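Local coordinates for uncharacterized protein VPA0106 (Vibrio parahaemolyticus, PDB 3U07), which is of unknown function but belongs to a bacterial protein family with DUF1254 and DUF1214 domains and carries a signal sequence, at residues A[86-91]-A[161-166]; A[99-104]-A[180-185]; A[105-110]-A[166-171]. The protein carries 2 engineered substitutions. All coordinates share one frame; numbering follows the deposited sequence.

Interaction 1 (A[86-91]-A[161-166]); sequences MGWLDV and LVKLMG
The Trp88 indole has one face covered by Lys163. CB of Lys163 lies 3.7 Å from the centroid of the six-membered ring of Trp88, a CH-pi contact displaced toward the rim. The lysine chain then follows the outer rim of that ring, and its CD comes within 3.6 Å of Trp88 CH2. Lys163 sets CG anti to its backbone N (chi1 179°) and stays extended as far as CE, which keeps the methylenes along the indole. Phe47 of helix 26-52 meets Trp88 edge-to-face. The lysine end makes a cation-pi contact with Trp307.

The two strands are antiparallel neighbours. Gly87 pairs with Leu164 and Leu89 with Val162 as hydrogen-bonded pairs. Gly87 N to Leu164 O is 3.1 Å and Leu89 N to Val162 O is 2.9 Å; the second bond is the straighter one and lies in the carbonyl plane. Trp88 and Lys163 form the non-hydrogen-bonded pair between them. Farther along the same face, Met86 and Met165, both selenomethionines, lie side by side with CG of Met86 3.5 Å from SE of Met165.

On the other face Leu89 crosses Val162, and CD2 of Leu89 is only 3.4 Å from CG2 of Val162. This is tight for two methyl groups, and the first torsions of both residues depart from the staggered values. CD1 of Leu89 also meets CD1 of Leu164 at 3.7 Å. Strand 96-100 packs there through Val96 and Val98. Backbone bonds thus hold a buried strand pair, apolar on the face of Leu89, Val162 and Leu164; on the opposite face the lysine methylenes bury against the indole.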
loop_
_atom_site.group_PDB
_atom_site.type_symbol
_atom_site.label_atom_id
_atom_site.label_comp_id
_atom_site.label_asym_id
_atom_site.label_seq_id
_atom_site.Cartn_x
_atom_site.Cartn_y
_atom_site.Cartn_z
HETATM N N MSE A 86 -1.229 -6.123 10.470
HETATM C CA MSE A 86 -0.506 -4.861 10.384
HETATM C C MSE A 86 0.357 -4.611 11.602
HETATM O O MSE A 86 0.096 -5.129 12.688
HETATM C CB MSE A 86 -1.476 -3.686 10.242
HETATM C CG MSE A 86 -2.303 -3.679 8.974
HETATM SE SE MSE A 86 -3.586 -2.238 9.023
HETATM C CE MSE A 86 -4.321 -2.586 10.769
ATOM N N GLY A 87 1.386 -3.799 11.410
ATOM C CA GLY A 87 2.268 -3.468 12.502
ATOM C C GLY A 87 3.366 -2.544 12.033
ATOM O O GLY A 87 3.422 -2.163 10.863
ATOM N N TRP A 88 4.234 -2.177 12.966
ATOM C CA TRP A 88 5.365 -1.319 12.678
ATOM C C TRP A 88 6.602 -1.973 13.264
ATOM O O TRP A 88 6.625 -2.340 14.436
ATOM C CB TRP A 88 5.177 0.059 13.308
ATOM C CG TRP A 88 4.095 0.871 12.679
ATOM C CD1 TRP A 88 2.773 0.888 13.020
ATOM C CD2 TRP A 88 4.244 1.784 11.587
ATOM N NE1 TRP A 88 2.087 1.760 12.205
ATOM C CE2 TRP A 88 2.966 2.321 11.315
ATOM C CE3 TRP A 88 5.333 2.198 10.810
ATOM C CZ2 TRP A 88 2.748 3.258 10.299
ATOM C CZ3 TRP A 88 5.116 3.133 9.799
ATOM C CH2 TRP A 88 3.831 3.649 9.553
ATOM N N LEU A 89 7.621 -2.133 12.433
ATOM C CA LEU A 89 8.879 -2.723 12.857
ATOM C C LEU A 89 9.794 -1.591 13.297
ATOM O O LEU A 89 9.690 -0.469 12.794
ATOM C CB LEU A 89 9.540 -3.456 11.682
ATOM C CG LEU A 89 9.352 -4.954 11.431
ATOM C CD1 LEU A 89 8.009 -5.443 11.921
ATOM C CD2 LEU A 89 9.546 -5.218 9.949
ATOM N N ASP A 90 10.674 -1.880 14.247
ATOM C CA ASP A 90 11.654 -0.896 14.700
ATOM C C ASP A 90 12.944 -1.680 14.786
ATOM O O ASP A 90 13.086 -2.552 15.642
ATOM C CB ASP A 90 11.302 -0.318 16.071
ATOM C CG ASP A 90 12.415 0.559 16.634
ATOM O OD1 ASP A 90 13.273 1.031 15.857
ATOM O OD2 ASP A 90 12.428 0.786 17.858
ATOM N N VAL A 91 13.875 -1.384 13.887
ATOM C CA VAL A 91 15.147 -2.098 13.857
ATOM C C VAL A 91 16.320 -1.258 14.372
ATOM O O VAL A 91 17.481 -1.625 14.189
ATOM C CB VAL A 91 15.464 -2.567 12.418
ATOM C CG1 VAL A 91 14.311 -3.428 11.882
ATOM C CG2 VAL A 91 15.679 -1.358 11.508
ATOM N N LEU A 161 12.196 2.688 11.347
ATOM C CA LEU A 161 10.788 2.343 11.496
ATOM C C LEU A 161 10.298 1.919 10.114
ATOM O O LEU A 161 10.525 2.621 9.125
ATOM C CB LEU A 161 9.981 3.558 11.970
ATOM C CG LEU A 161 10.307 4.148 13.344
ATOM C CD1 LEU A 161 9.563 5.469 13.515
ATOM C CD2 LEU A 161 9.916 3.164 14.441
ATOM N N VAL A 162 9.649 0.765 10.030
ATOM C CA VAL A 162 9.141 0.313 8.743
ATOM C C VAL A 162 7.715 -0.197 8.913
ATOM O O VAL A 162 7.412 -0.939 9.853
ATOM C CB VAL A 162 10.041 -0.804 8.118
ATOM C CG1 VAL A 162 11.496 -0.598 8.516
ATOM C CG2 VAL A 162 9.565 -2.160 8.530
ATOM N N LYS A 163 6.831 0.219 8.016
ATOM C CA LYS A 163 5.439 -0.201 8.104
ATOM C C LYS A 163 5.278 -1.596 7.513
ATOM O O LYS A 163 5.739 -1.871 6.407
ATOM C CB LYS A 163 4.544 0.813 7.385
ATOM C CG LYS A 163 3.046 0.480 7.390
ATOM C CD LYS A 163 2.221 1.696 6.975
ATOM C CE LYS A 163 0.793 1.327 6.582
ATOM N NZ LYS A 163 0.182 0.289 7.461
ATOM N N LEU A 164 4.632 -2.480 8.266
ATOM C CA LEU A 164 4.421 -3.850 7.820
ATOM C C LEU A 164 2.948 -4.158 7.605
ATOM O O LEU A 164 2.104 -3.802 8.428
ATOM C CB LEU A 164 4.997 -4.830 8.847
ATOM C CG LEU A 164 4.844 -6.337 8.593
ATOM C CD1 LEU A 164 5.835 -7.102 9.464
ATOM C CD2 LEU A 164 3.414 -6.788 8.890
HETATM N N MSE A 165 2.651 -4.824 6.493
HETATM C CA MSE A 165 1.286 -5.223 6.161
HETATM C C MSE A 165 1.313 -6.618 5.557
HETATM O O MSE A 165 2.053 -6.878 4.611
HETATM C CB MSE A 165 0.660 -4.253 5.151
HETATM C CG MSE A 165 -0.637 -4.756 4.508
HETATM SE SE MSE A 165 -2.258 -4.526 5.561
HETATM C CE MSE A 165 -3.543 -4.787 4.134
ATOM N N GLY A 166 0.513 -7.515 6.121
ATOM C CA GLY A 166 0.435 -8.866 5.603
ATOM C C GLY A 166 -0.983 -9.115 5.122
ATOM O O GLY A 166 -1.943 -8.689 5.763
#

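Interaction 2 (A[99-104]-A[180-185]); sequences SVPDMD and LNYMDQ
Helix 173-183 packs here on the loop that leaves strand 96-100, with Tyr182 set against Pro101, Met103 and Asp104. Met103, a selenomethionine, makes a Met-aromatic contact. Its SE is 4.7 Å from the centroid of the Tyr182 ring, 36° off the ring normal, so the approach is oblique. The same SE touches Tyr182 CB at 3.9 Å. A bend at chi2 (81°) puts SE of Met103 alongside the tyrosine, and the two side chains run past each other in opposite directions. CA of Met103 lies over one face of the ring, toward the rim.

Strand 96-100 is an inner strand of a mixed sheet and pairs there with strand 187-190, which follows the helix. Ser99 and Asn187 share a backbone bond in that pair. The loop and the helix therefore meet beside the point where their two strands join. Trp186 packs on Pro101 and Met103.

The proline ring touches the helix end through its CG. Pro101 CG is 3.7 Å from Tyr182 O and 3.8 Å from Gln185 CB. Tyr182 O also takes a backbone bond from Gln185 N, at 2.8 Å.

Two oxygens of the loop come near the ring carbons, both obliquely. Asp102 O is 3.5 Å from Tyr182 CE1. Asp104 OD1 is 3.4 Å from Tyr182 CE2, with the carboxylate and ring planes 33° apart. That OD1 is salt-bridged to NE of Arg107, which probably offsets part of its negative charge beside the ring. Asp102 pairs with Lys132 instead. No hydrogen bond joins the two segments directly.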
loop_
_atom_site.group_PDB
_atom_site.type_symbol
_atom_site.label_atom_id
_atom_site.label_comp_id
_atom_site.label_asym_id
_atom_site.label_seq_id
_atom_site.Cartn_x
_atom_site.Cartn_y
_atom_site.Cartn_z
ATOM N N SER A 99 8.409 -14.015 10.997
ATOM C CA SER A 99 8.252 -15.425 10.669
ATOM C C SER A 99 6.957 -15.654 9.905
ATOM O O SER A 99 5.884 -15.214 10.323
ATOM C CB SER A 99 8.242 -16.279 11.942
ATOM O OG SER A 99 9.437 -16.123 12.684
ATOM N N VAL A 100 7.078 -16.342 8.775
ATOM C CA VAL A 100 5.940 -16.669 7.929
ATOM C C VAL A 100 5.983 -18.170 7.653
ATOM O O VAL A 100 6.971 -18.684 7.122
ATOM C CB VAL A 100 6.002 -15.892 6.591
ATOM C CG1 VAL A 100 4.895 -16.361 5.661
ATOM C CG2 VAL A 100 5.852 -14.399 6.859
ATOM N N PRO A 101 4.914 -18.893 8.022
ATOM C CA PRO A 101 4.806 -20.344 7.827
ATOM C C PRO A 101 4.578 -20.718 6.370
ATOM O O PRO A 101 4.083 -19.903 5.595
ATOM C CB PRO A 101 3.589 -20.709 8.670
ATOM C CG PRO A 101 2.699 -19.503 8.482
ATOM C CD PRO A 101 3.694 -18.361 8.662
ATOM N N ASP A 102 4.953 -21.938 5.991
ATOM C CA ASP A 102 4.684 -22.382 4.631
ATOM C C ASP A 102 3.149 -22.384 4.562
ATOM O O ASP A 102 2.474 -22.797 5.514
ATOM C CB ASP A 102 5.237 -23.792 4.384
ATOM C CG ASP A 102 6.760 -23.812 4.238
ATOM O OD1 ASP A 102 7.367 -22.725 4.129
ATOM O OD2 ASP A 102 7.349 -24.914 4.223
HETATM N N MSE A 103 2.601 -21.900 3.454
HETATM C CA MSE A 103 1.151 -21.817 3.290
HETATM C C MSE A 103 0.639 -22.962 2.431
HETATM O O MSE A 103 1.428 -23.698 1.835
HETATM C CB MSE A 103 0.781 -20.482 2.636
HETATM C CG MSE A 103 -0.257 -19.647 3.386
HETATM SE SE MSE A 103 0.493 -18.631 4.858
HETATM C CE MSE A 103 1.915 -17.758 3.905
ATOM N N ASP A 104 -0.681 -23.106 2.362
ATOM C CA ASP A 104 -1.278 -24.172 1.565
ATOM C C ASP A 104 -1.332 -23.805 0.093
ATOM O O ASP A 104 -1.524 -22.642 -0.266
ATOM C CB ASP A 104 -2.669 -24.536 2.105
ATOM C CG ASP A 104 -3.597 -23.335 2.249
ATOM O OD1 ASP A 104 -3.117 -22.187 2.389
ATOM O OD2 ASP A 104 -4.827 -23.555 2.244
ATOM N N LEU A 180 -6.889 -18.138 8.718
ATOM C CA LEU A 180 -6.691 -17.632 10.068
ATOM C C LEU A 180 -5.750 -18.517 10.874
ATOM O O LEU A 180 -4.967 -18.019 11.684
ATOM C CB LEU A 180 -8.026 -17.511 10.799
ATOM C CG LEU A 180 -8.412 -16.069 11.117
ATOM C CD1 LEU A 180 -9.705 -16.054 11.912
ATOM C CD2 LEU A 180 -7.287 -15.404 11.901
ATOM N N ASN A 181 -5.834 -19.828 10.670
ATOM C CA ASN A 181 -4.951 -20.738 11.386
ATOM C C ASN A 181 -3.519 -20.494 10.936
ATOM O O ASN A 181 -2.574 -20.751 11.680
ATOM C CB ASN A 181 -5.328 -22.197 11.126
ATOM C CG ASN A 181 -6.307 -22.728 12.150
ATOM O OD1 ASN A 181 -6.209 -22.412 13.337
ATOM N ND2 ASN A 181 -7.247 -23.550 11.702
ATOM N N TYR A 182 -3.363 -20.001 9.711
ATOM C CA TYR A 182 -2.039 -19.709 9.188
ATOM C C TYR A 182 -1.527 -18.362 9.706
ATOM O O TYR A 182 -0.392 -18.267 10.181
ATOM C CB TYR A 182 -2.059 -19.720 7.657
ATOM C CG TYR A 182 -1.951 -21.105 7.060
ATOM C CD1 TYR A 182 -0.836 -21.904 7.310
ATOM C CD2 TYR A 182 -2.954 -21.619 6.237
ATOM C CE1 TYR A 182 -0.722 -23.180 6.757
ATOM C CE2 TYR A 182 -2.848 -22.892 5.679
ATOM C CZ TYR A 182 -1.730 -23.666 5.945
ATOM O OH TYR A 182 -1.625 -24.928 5.402
HETATM N N MSE A 183 -2.368 -17.332 9.639
HETATM C CA MSE A 183 -1.970 -16.001 10.095
HETATM C C MSE A 183 -1.537 -16.012 11.553
HETATM O O MSE A 183 -0.676 -15.233 11.957
HETATM C CB MSE A 183 -3.114 -14.997 9.932
HETATM C CG MSE A 183 -4.126 -15.352 8.863
HETATM SE SE MSE A 183 -4.950 -13.811 8.057
HETATM C CE MSE A 183 -4.413 -12.454 9.323
ATOM N N ASP A 184 -2.140 -16.892 12.343
ATOM C CA ASP A 184 -1.816 -16.984 13.759
ATOM C C ASP A 184 -0.376 -17.416 13.958
ATOM O O ASP A 184 0.215 -17.173 15.012
ATOM C CB ASP A 184 -2.759 -17.977 14.449
ATOM C CG ASP A 184 -4.127 -17.386 14.724
ATOM O OD1 ASP A 184 -4.665 -16.679 13.846
ATOM O OD2 ASP A 184 -4.673 -17.632 15.818
ATOM N N GLN A 185 0.186 -18.053 12.935
ATOM C CA GLN A 185 1.559 -18.528 13.003
ATOM C C GLN A 185 2.584 -17.471 12.604
ATOM O O GLN A 185 3.781 -17.648 12.830
ATOM C CB GLN A 185 1.710 -19.791 12.156
ATOM C CG GLN A 185 0.889 -20.951 12.706
ATOM C CD GLN A 185 1.088 -22.228 11.926
ATOM O OE1 GLN A 185 0.333 -22.534 11.003
ATOM N NE2 GLN A 185 2.122 -22.978 12.284
#

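Interaction 3 (A[105-110]-A[166-171]); sequences EGRYWI and GRIMAV
Gly106 begins the contact, its O lying 4.1 Å from SE of the selenomethionine Met169. Its positive phi suits a residue without a side chain. The same carbonyl accepts a bond from Arg373.

Arg107 comes next. Its NH1 donates to Met169 O at 2.9 Å, and the oxygen sits at the edge of the guanidinium, close to its plane. A bend at chi3 (-57°) turns the guanidinium toward that carbonyl, while CD rests 3.6 Å from CG2 of Ile168. NE is held by Asp104 and NH2 by Asp175. The group is thus held at NE, NH1 and NH2, and two nearby carboxylates probably balance its charge.

Tyr108 O receives Met169 N at 2.8 Å in a fairly straight bond (166°). CB of Tyr108 meets CB of Met169 at 3.7 Å. The tyrosine ring itself points elsewhere, to Phe347 and Tyr415, on neighbouring strands 347-354 and 408-417 of an antiparallel sheet in the C-terminal half.

From here the two chains run as central strands of an antiparallel four-stranded sheet, 161-169 lying between 82-90 and 109-115. Trp109 faces Ile168 as a non-hydrogen-bonded pair, and its CA-H points at Arg167 O, 3.1 Å from CA. The indole swings away from this pair, and its NE1 bonds to Gly130 O.

Ile110 forms a two-bond pair with Arg167. Ile110 N to Arg167 O is 2.9 Å, and Arg167 N to Ile110 O is 3.0 Å; both donors lie in the carbonyl plane. Arg167 O therefore serves an N-H and a CA-H at once. CG2 of Ile110 packs on CB of Arg167, and the two side chains lie side by side, pointing the same way.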
loop_
_atom_site.group_PDB
_atom_site.type_symbol
_atom_site.label_atom_id
_atom_site.label_comp_id
_atom_site.label_asym_id
_atom_site.label_seq_id
_atom_site.Cartn_x
_atom_site.Cartn_y
_atom_site.Cartn_z
ATOM N N GLU A 105 -1.139 -24.805 -0.760
ATOM C CA GLU A 105 -1.133 -24.596 -2.201
ATOM C C GLU A 105 -2.311 -23.783 -2.719
ATOM O O GLU A 105 -3.462 -24.029 -2.351
ATOM C CB GLU A 105 -1.093 -25.939 -2.934
ATOM C CG GLU A 105 -0.985 -25.791 -4.440
ATOM C CD GLU A 105 -0.838 -27.120 -5.147
ATOM O OE1 GLU A 105 -1.841 -27.620 -5.700
ATOM O OE2 GLU A 105 0.286 -27.663 -5.139
ATOM N N GLY A 106 -2.006 -22.815 -3.580
ATOM C CA GLY A 106 -3.044 -21.984 -4.162
ATOM C C GLY A 106 -3.441 -20.720 -3.420
ATOM O O GLY A 106 -3.947 -19.786 -4.037
ATOM N N ARG A 107 -3.214 -20.664 -2.111
ATOM C CA ARG A 107 -3.601 -19.486 -1.351
ATOM C C ARG A 107 -2.674 -18.295 -1.560
ATOM O O ARG A 107 -1.461 -18.398 -1.374
ATOM C CB ARG A 107 -3.681 -19.814 0.140
ATOM C CG ARG A 107 -4.322 -18.709 0.974
ATOM C CD ARG A 107 -4.349 -19.067 2.445
ATOM N NE ARG A 107 -5.058 -20.320 2.688
ATOM C CZ ARG A 107 -6.381 -20.461 2.654
ATOM N NH1 ARG A 107 -7.159 -19.418 2.392
ATOM N NH2 ARG A 107 -6.923 -21.651 2.875
ATOM N N TYR A 108 -3.249 -17.166 -1.969
ATOM C CA TYR A 108 -2.467 -15.952 -2.178
ATOM C C TYR A 108 -2.115 -15.355 -0.818
ATOM O O TYR A 108 -2.933 -15.361 0.104
ATOM C CB TYR A 108 -3.260 -14.903 -2.965
ATOM C CG TYR A 108 -2.525 -13.582 -3.118
ATOM C CD1 TYR A 108 -1.610 -13.385 -4.151
ATOM C CD2 TYR A 108 -2.707 -12.548 -2.201
ATOM C CE1 TYR A 108 -0.890 -12.195 -4.265
ATOM C CE2 TYR A 108 -1.988 -11.349 -2.306
ATOM C CZ TYR A 108 -1.082 -11.184 -3.339
ATOM O OH TYR A 108 -0.356 -10.014 -3.451
ATOM N N TRP A 109 -0.891 -14.854 -0.700
ATOM C CA TRP A 109 -0.436 -14.208 0.529
ATOM C C TRP A 109 0.705 -13.282 0.175
ATOM O O TRP A 109 1.382 -13.473 -0.839
ATOM C CB TRP A 109 0.050 -15.222 1.566
ATOM C CG TRP A 109 1.240 -16.030 1.128
ATOM C CD1 TRP A 109 1.224 -17.203 0.429
ATOM C CD2 TRP A 109 2.618 -15.721 1.363
ATOM N NE1 TRP A 109 2.507 -17.647 0.218
ATOM C CE2 TRP A 109 3.383 -16.758 0.782
ATOM C CE3 TRP A 109 3.280 -14.671 2.012
ATOM C CZ2 TRP A 109 4.781 -16.773 0.829
ATOM C CZ3 TRP A 109 4.670 -14.685 2.059
ATOM C CH2 TRP A 109 5.405 -15.731 1.472
ATOM N N ILE A 110 0.914 -12.270 1.004
ATOM C CA ILE A 110 1.992 -11.330 0.757
ATOM C C ILE A 110 2.417 -10.618 2.034
ATOM O O ILE A 110 1.578 -10.266 2.868
ATOM C CB ILE A 110 1.574 -10.274 -0.303
ATOM C CG1 ILE A 110 2.750 -9.347 -0.614
ATOM C CG2 ILE A 110 0.363 -9.482 0.192
ATOM C CD1 ILE A 110 2.563 -8.549 -1.878
ATOM N N GLY A 166 0.513 -7.515 6.121
ATOM C CA GLY A 166 0.435 -8.866 5.603
ATOM C C GLY A 166 -0.983 -9.115 5.122
ATOM O O GLY A 166 -1.943 -8.689 5.763
ATOM N N ARG A 167 -1.120 -9.778 3.981
ATOM C CA ARG A 167 -2.439 -10.084 3.432
ATOM C C ARG A 167 -2.508 -11.563 3.090
ATOM O O ARG A 167 -1.613 -12.099 2.439
ATOM C CB ARG A 167 -2.713 -9.282 2.155
ATOM C CG ARG A 167 -2.689 -7.774 2.315
ATOM C CD ARG A 167 -2.936 -7.100 0.974
ATOM N NE ARG A 167 -2.717 -5.657 1.029
ATOM C CZ ARG A 167 -3.054 -4.809 0.061
ATOM N NH1 ARG A 167 -3.636 -5.256 -1.046
ATOM N NH2 ARG A 167 -2.807 -3.512 0.199
ATOM N N ILE A 168 -3.576 -12.214 3.536
ATOM C CA ILE A 168 -3.788 -13.627 3.263
ATOM C C ILE A 168 -5.187 -13.830 2.675
ATOM O O ILE A 168 -6.188 -13.518 3.316
ATOM C CB ILE A 168 -3.648 -14.473 4.544
ATOM C CG1 ILE A 168 -2.233 -14.320 5.114
ATOM C CG2 ILE A 168 -3.929 -15.938 4.234
ATOM C CD1 ILE A 168 -2.024 -15.013 6.452
HETATM N N MSE A 169 -5.231 -14.345 1.448
HETATM C CA MSE A 169 -6.473 -14.614 0.729
HETATM C C MSE A 169 -7.385 -15.600 1.459
HETATM O O MSE A 169 -6.927 -16.575 2.063
HETATM C CB MSE A 169 -6.160 -15.177 -0.665
HETATM C CG MSE A 169 -7.353 -15.825 -1.386
HETATM SE SE MSE A 169 -6.873 -17.185 -2.718
HETATM C CE MSE A 169 -6.564 -16.044 -4.239
ATOM N N ALA A 170 -8.683 -15.324 1.387
ATOM C CA ALA A 170 -9.725 -16.153 1.982
ATOM C C ALA A 170 -10.921 -15.914 1.059
ATOM O O ALA A 170 -11.429 -14.794 0.968
ATOM C CB ALA A 170 -10.031 -15.685 3.383
ATOM N N VAL A 171 -11.367 -16.960 0.370
ATOM C CA VAL A 171 -12.457 -16.808 -0.588
ATOM C C VAL A 171 -13.874 -17.038 -0.070
ATOM O O VAL A 171 -14.844 -16.726 -0.760
ATOM C CB VAL A 171 -12.199 -17.683 -1.837
ATOM C CG1 VAL A 171 -12.605 -16.925 -3.093
ATOM C CG2 VAL A 171 -10.730 -18.070 -1.901
#

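In the fold
From the N terminus, the chain lays down strand 82-90, then strand 96-100 with its loop, then strand 109-115. Strand 161-169 returns later and closes interactions 1 and 3 in turn, which share Gly166. Helix 173-183 follows and closes interaction 2. Interaction 1 crosses both others along the chain, while interaction 3 lies within the span of interaction 2. Interactions 1 and 3 put strand 161-169 between its two neighbours in one antiparallel sheet. Interaction 2 packs the helix by the second, mixed sheet. It touches interaction 3 directly, with Met183 against Ile168 and both Met103 and Val100 against Trp109.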